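Local coordinates for secreted protein ESXB (Bacillus anthracis, PDB 4J10) that is a secreted WXG100-family protein of uncharacterised function, probably exported by an ESX-type secretion system, that forms a helical-hairpin dimer in the crystal, at residues P11-K22 with S76-R87. Sequence-based numbering, arbitrary orientation. Where two conformers were deposited one is given.
Sequences PEELERIAGNFK and STDLKRIADKFR
Leu14 fits as a knob among Leu79, Ile82, Ala83 and Phe86, its CD1 lying 3.7 Å from Ile82 CG2 and touching the Phe86 ring obliquely at CE2. The reciprocal knob is Leu79, held by Leu14, Ile17, Ala18 and Phe21; its CD1 reaches Ile17 CG2 at 3.7 Å, while its CD2 meets Leu14 CD2 at 3.9 Å, the two leucine side chains crossing at about a right angle. Such mutual insertion suits the helix axes, which run antiparallel at 165° and approach to 8.3 Å. Small residues bring the backbones together at two points: Ala83 CB packs under Pro11 O, and Ala18 CB faces Ser76. A chi1 of -178° turns Ser76 OG away from its own N and toward helix 11-22, where it donates to Ala18 O at 2.9 Å from above the carbonyl plane, so this oxygen serves the interhelical bond as well as Lys22 N of its own helix. Along the polar flank, the extended Glu15 side chain offers OE2 to Lys80 NZ at 2.8 Å, although the place of OE2 is less sure. Lys80 bends at chi2 (61°) and also bonds Asp84 OD1 at 3.0 Å, linking the two acids. Arg87 comes up beside the Glu15 carboxylate, a pairing whose details are doubtful because the modelled approach is too short; Pro11 CB lies over one guanidinium face. The contact lies at the open end of the WXG100 helical hairpin, pairing the start of helix 11-41 with the C-terminal part of helix 48-90. Trp46 of the second subunit packs on Leu14, and Phe54 of that subunit covers Leu79 and Ile82, so the leucine layer continues into the dimer interface. The chemistry thus divides the helix pair into an apolar seam shared with the dimer and a charged flank where the lysine probably eases repulsion between Glu15 and Asp84.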
# COMPACT_ATOMS: atom_id res chain seq x y z
N PRO A 11 -1.38 26.40 3.84
CA PRO A 11 -2.49 25.55 3.39
C PRO A 11 -2.16 24.79 2.11
O PRO A 11 -2.55 23.64 1.95
CB PRO A 11 -3.62 26.56 3.14
CG PRO A 11 -3.28 27.71 4.03
CD PRO A 11 -1.79 27.79 4.03
N GLU A 12 -1.45 25.43 1.20
CA GLU A 12 -1.05 24.79 -0.05
C GLU A 12 -0.15 23.59 0.20
O GLU A 12 -0.28 22.56 -0.47
CB GLU A 12 -0.37 25.81 -0.98
CG GLU A 12 -1.30 26.92 -1.46
CD GLU A 12 -1.36 28.12 -0.51
OE1 GLU A 12 -0.82 28.05 0.61
OE2 GLU A 12 -1.95 29.15 -0.89
N GLU A 13 0.77 23.70 1.16
CA GLU A 13 1.65 22.57 1.46
C GLU A 13 0.84 21.41 2.06
O GLU A 13 1.05 20.24 1.72
CB GLU A 13 2.77 22.96 2.42
CG GLU A 13 3.87 23.80 1.82
CD GLU A 13 4.65 23.07 0.75
OE1 GLU A 13 4.49 21.83 0.61
OE2 GLU A 13 5.42 23.75 0.04
N LEU A 14 -0.08 21.74 2.96
CA LEU A 14 -0.90 20.70 3.56
C LEU A 14 -1.78 20.03 2.52
O LEU A 14 -1.98 18.81 2.56
CB LEU A 14 -1.75 21.29 4.68
CG LEU A 14 -0.92 21.77 5.88
CD1 LEU A 14 -1.78 22.52 6.87
CD2 LEU A 14 -0.28 20.57 6.55
N GLU A 15 -2.30 20.81 1.58
CA GLU A 15 -3.13 20.25 0.51
C GLU A 15 -2.31 19.38 -0.45
O GLU A 15 -2.81 18.36 -0.93
CB GLU A 15 -3.89 21.35 -0.23
CG GLU A 15 -4.99 21.95 0.64
CD GLU A 15 -5.58 23.22 0.08
OE1 GLU A 15 -4.86 23.97 -0.61
OE2 GLU A 15 -6.78 23.49 0.36
N ARG A 16 -1.06 19.76 -0.72
CA ARG A 16 -0.18 18.96 -1.56
C ARG A 16 0.03 17.59 -0.94
O ARG A 16 -0.11 16.54 -1.59
CB ARG A 16 1.17 19.66 -1.76
CG ARG A 16 2.20 18.80 -2.51
CD ARG A 16 3.56 19.48 -2.60
NE ARG A 16 4.20 19.68 -1.30
CZ ARG A 16 4.87 18.74 -0.64
NH1 ARG A 16 4.99 17.51 -1.13
NH2 ARG A 16 5.41 19.03 0.54
N ILE A 17 0.37 17.59 0.35
CA ILE A 17 0.61 16.33 1.06
C ILE A 17 -0.68 15.52 1.18
O ILE A 17 -0.67 14.30 0.98
CB ILE A 17 1.29 16.58 2.43
CG1 ILE A 17 2.65 17.24 2.22
CG2 ILE A 17 1.45 15.27 3.18
CD1 ILE A 17 3.30 17.72 3.51
N ALA A 18 -1.80 16.18 1.49
CA ALA A 18 -3.10 15.50 1.51
C ALA A 18 -3.34 14.80 0.17
O ALA A 18 -3.81 13.66 0.14
CB ALA A 18 -4.23 16.48 1.82
N GLY A 19 -2.98 15.46 -0.92
CA GLY A 19 -3.15 14.86 -2.23
C GLY A 19 -2.27 13.65 -2.45
O GLY A 19 -2.68 12.68 -3.09
N ASN A 20 -1.05 13.70 -1.92
CA ASN A 20 -0.16 12.55 -1.99
C ASN A 20 -0.76 11.34 -1.31
O ASN A 20 -0.70 10.22 -1.83
CB ASN A 20 1.20 12.88 -1.38
CG ASN A 20 1.98 13.86 -2.21
OD1 ASN A 20 1.65 14.12 -3.37
ND2 ASN A 20 3.04 14.41 -1.63
N PHE A 21 -1.38 11.55 -0.15
CA PHE A 21 -2.03 10.46 0.57
C PHE A 21 -3.23 9.91 -0.18
O PHE A 21 -3.41 8.70 -0.26
CB PHE A 21 -2.36 10.87 2.02
CG PHE A 21 -1.17 10.74 2.93
CD1 PHE A 21 -0.22 11.74 3.04
CD2 PHE A 21 -0.98 9.55 3.64
CE1 PHE A 21 0.90 11.57 3.85
CE2 PHE A 21 0.13 9.38 4.45
CZ PHE A 21 1.07 10.39 4.57
N LYS A 22 -4.05 10.80 -0.74
CA LYS A 22 -5.21 10.39 -1.52
C LYS A 22 -4.80 9.63 -2.78
O LYS A 22 -5.37 8.58 -3.10
CB LYS A 22 -6.07 11.63 -1.87
CG LYS A 22 -7.39 11.28 -2.51
CD LYS A 22 -8.23 12.51 -2.80
CE LYS A 22 -9.60 12.12 -3.34
NZ LYS A 22 -10.15 13.18 -4.23
N SER A 76 -5.22 12.13 4.86
CA SER A 76 -5.55 13.13 3.85
C SER A 76 -6.63 14.09 4.36
O SER A 76 -6.48 15.32 4.28
CB SER A 76 -6.03 12.45 2.56
OG SER A 76 -6.31 13.39 1.55
N THR A 77 -7.71 13.55 4.91
CA THR A 77 -8.77 14.37 5.48
C THR A 77 -8.27 15.27 6.61
O THR A 77 -8.63 16.45 6.69
CB THR A 77 -9.91 13.48 6.00
OG1 THR A 77 -10.53 12.82 4.89
CG2 THR A 77 -10.95 14.30 6.73
N ASP A 78 -7.43 14.72 7.48
CA ASP A 78 -6.95 15.50 8.62
C ASP A 78 -6.06 16.66 8.16
O ASP A 78 -6.14 17.77 8.71
CB ASP A 78 -6.20 14.61 9.62
CG ASP A 78 -7.13 13.70 10.40
OD1 ASP A 78 -8.36 13.91 10.35
OD2 ASP A 78 -6.63 12.76 11.06
N LEU A 79 -5.21 16.41 7.16
CA LEU A 79 -4.37 17.47 6.59
C LEU A 79 -5.23 18.56 5.95
O LEU A 79 -4.97 19.75 6.12
CB LEU A 79 -3.39 16.87 5.58
CG LEU A 79 -2.30 16.00 6.19
CD1 LEU A 79 -1.66 15.15 5.10
CD2 LEU A 79 -1.24 16.84 6.92
N LYS A 80 -6.25 18.16 5.21
CA LYS A 80 -7.14 19.12 4.57
C LYS A 80 -7.91 19.95 5.60
O LYS A 80 -8.12 21.15 5.42
CB LYS A 80 -8.08 18.38 3.60
CG LYS A 80 -9.17 19.23 2.97
CD LYS A 80 -8.61 20.37 2.12
CE LYS A 80 -9.73 21.04 1.34
NZ LYS A 80 -9.36 22.39 0.85
N ARG A 81 -8.33 19.32 6.69
CA ARG A 81 -9.03 20.03 7.76
C ARG A 81 -8.15 21.13 8.37
O ARG A 81 -8.62 22.23 8.65
CB ARG A 81 -9.50 19.06 8.83
CG ARG A 81 -10.21 19.70 9.99
CD ARG A 81 -11.21 18.74 10.61
NE ARG A 81 -10.64 17.42 10.89
CZ ARG A 81 -10.89 16.71 11.98
NH1 ARG A 81 -11.71 17.19 12.91
NH2 ARG A 81 -10.32 15.52 12.15
N ILE A 82 -6.87 20.83 8.55
CA ILE A 82 -5.94 21.82 9.08
C ILE A 82 -5.68 22.90 8.04
O ILE A 82 -5.61 24.09 8.37
CB ILE A 82 -4.64 21.21 9.60
CG1 ILE A 82 -4.92 20.28 10.77
CG2 ILE A 82 -3.67 22.32 10.04
CD1 ILE A 82 -3.74 19.44 11.17
N ALA A 83 -5.54 22.51 6.77
CA ALA A 83 -5.38 23.49 5.70
C ALA A 83 -6.54 24.49 5.69
O ALA A 83 -6.33 25.70 5.62
CB ALA A 83 -5.27 22.79 4.36
N ASP A 84 -7.77 23.97 5.80
CA ASP A 84 -8.96 24.81 5.85
C ASP A 84 -8.95 25.76 7.04
O ASP A 84 -9.29 26.93 6.92
CB ASP A 84 -10.22 23.93 5.86
CG ASP A 84 -10.48 23.27 4.52
OD1 ASP A 84 -9.93 23.75 3.51
OD2 ASP A 84 -11.22 22.27 4.48
N LYS A 85 -8.55 25.25 8.20
CA LYS A 85 -8.49 26.06 9.41
C LYS A 85 -7.49 27.20 9.23
O LYS A 85 -7.75 28.34 9.60
CB LYS A 85 -8.12 25.21 10.61
CG LYS A 85 -8.05 25.98 11.92
CD LYS A 85 -7.59 25.09 13.06
CE LYS A 85 -6.08 24.95 13.06
NZ LYS A 85 -5.63 23.62 13.57
N PHE A 86 -6.34 26.88 8.63
CA PHE A 86 -5.34 27.90 8.35
C PHE A 86 -5.87 28.97 7.42
O PHE A 86 -5.67 30.16 7.65
CB PHE A 86 -4.10 27.27 7.72
CG PHE A 86 -3.19 26.60 8.71
CD1 PHE A 86 -3.58 26.41 10.03
CD2 PHE A 86 -1.94 26.17 8.32
CE1 PHE A 86 -2.73 25.79 10.94
CE2 PHE A 86 -1.08 25.56 9.23
CZ PHE A 86 -1.48 25.38 10.53
N ARG A 87 -6.57 28.56 6.37
CA ARG A 87 -7.10 29.51 5.40
C ARG A 87 -8.18 30.41 5.99
O ARG A 87 -8.27 31.58 5.64
CB ARG A 87 -7.64 28.80 4.18
CG ARG A 87 -8.07 29.76 3.07
CD ARG A 87 -7.85 29.12 1.72
NE ARG A 87 -7.71 27.68 1.86
CZ ARG A 87 -6.86 26.94 1.15
NH1 ARG A 87 -6.08 27.50 0.25
NH2 ARG A 87 -6.81 25.63 1.36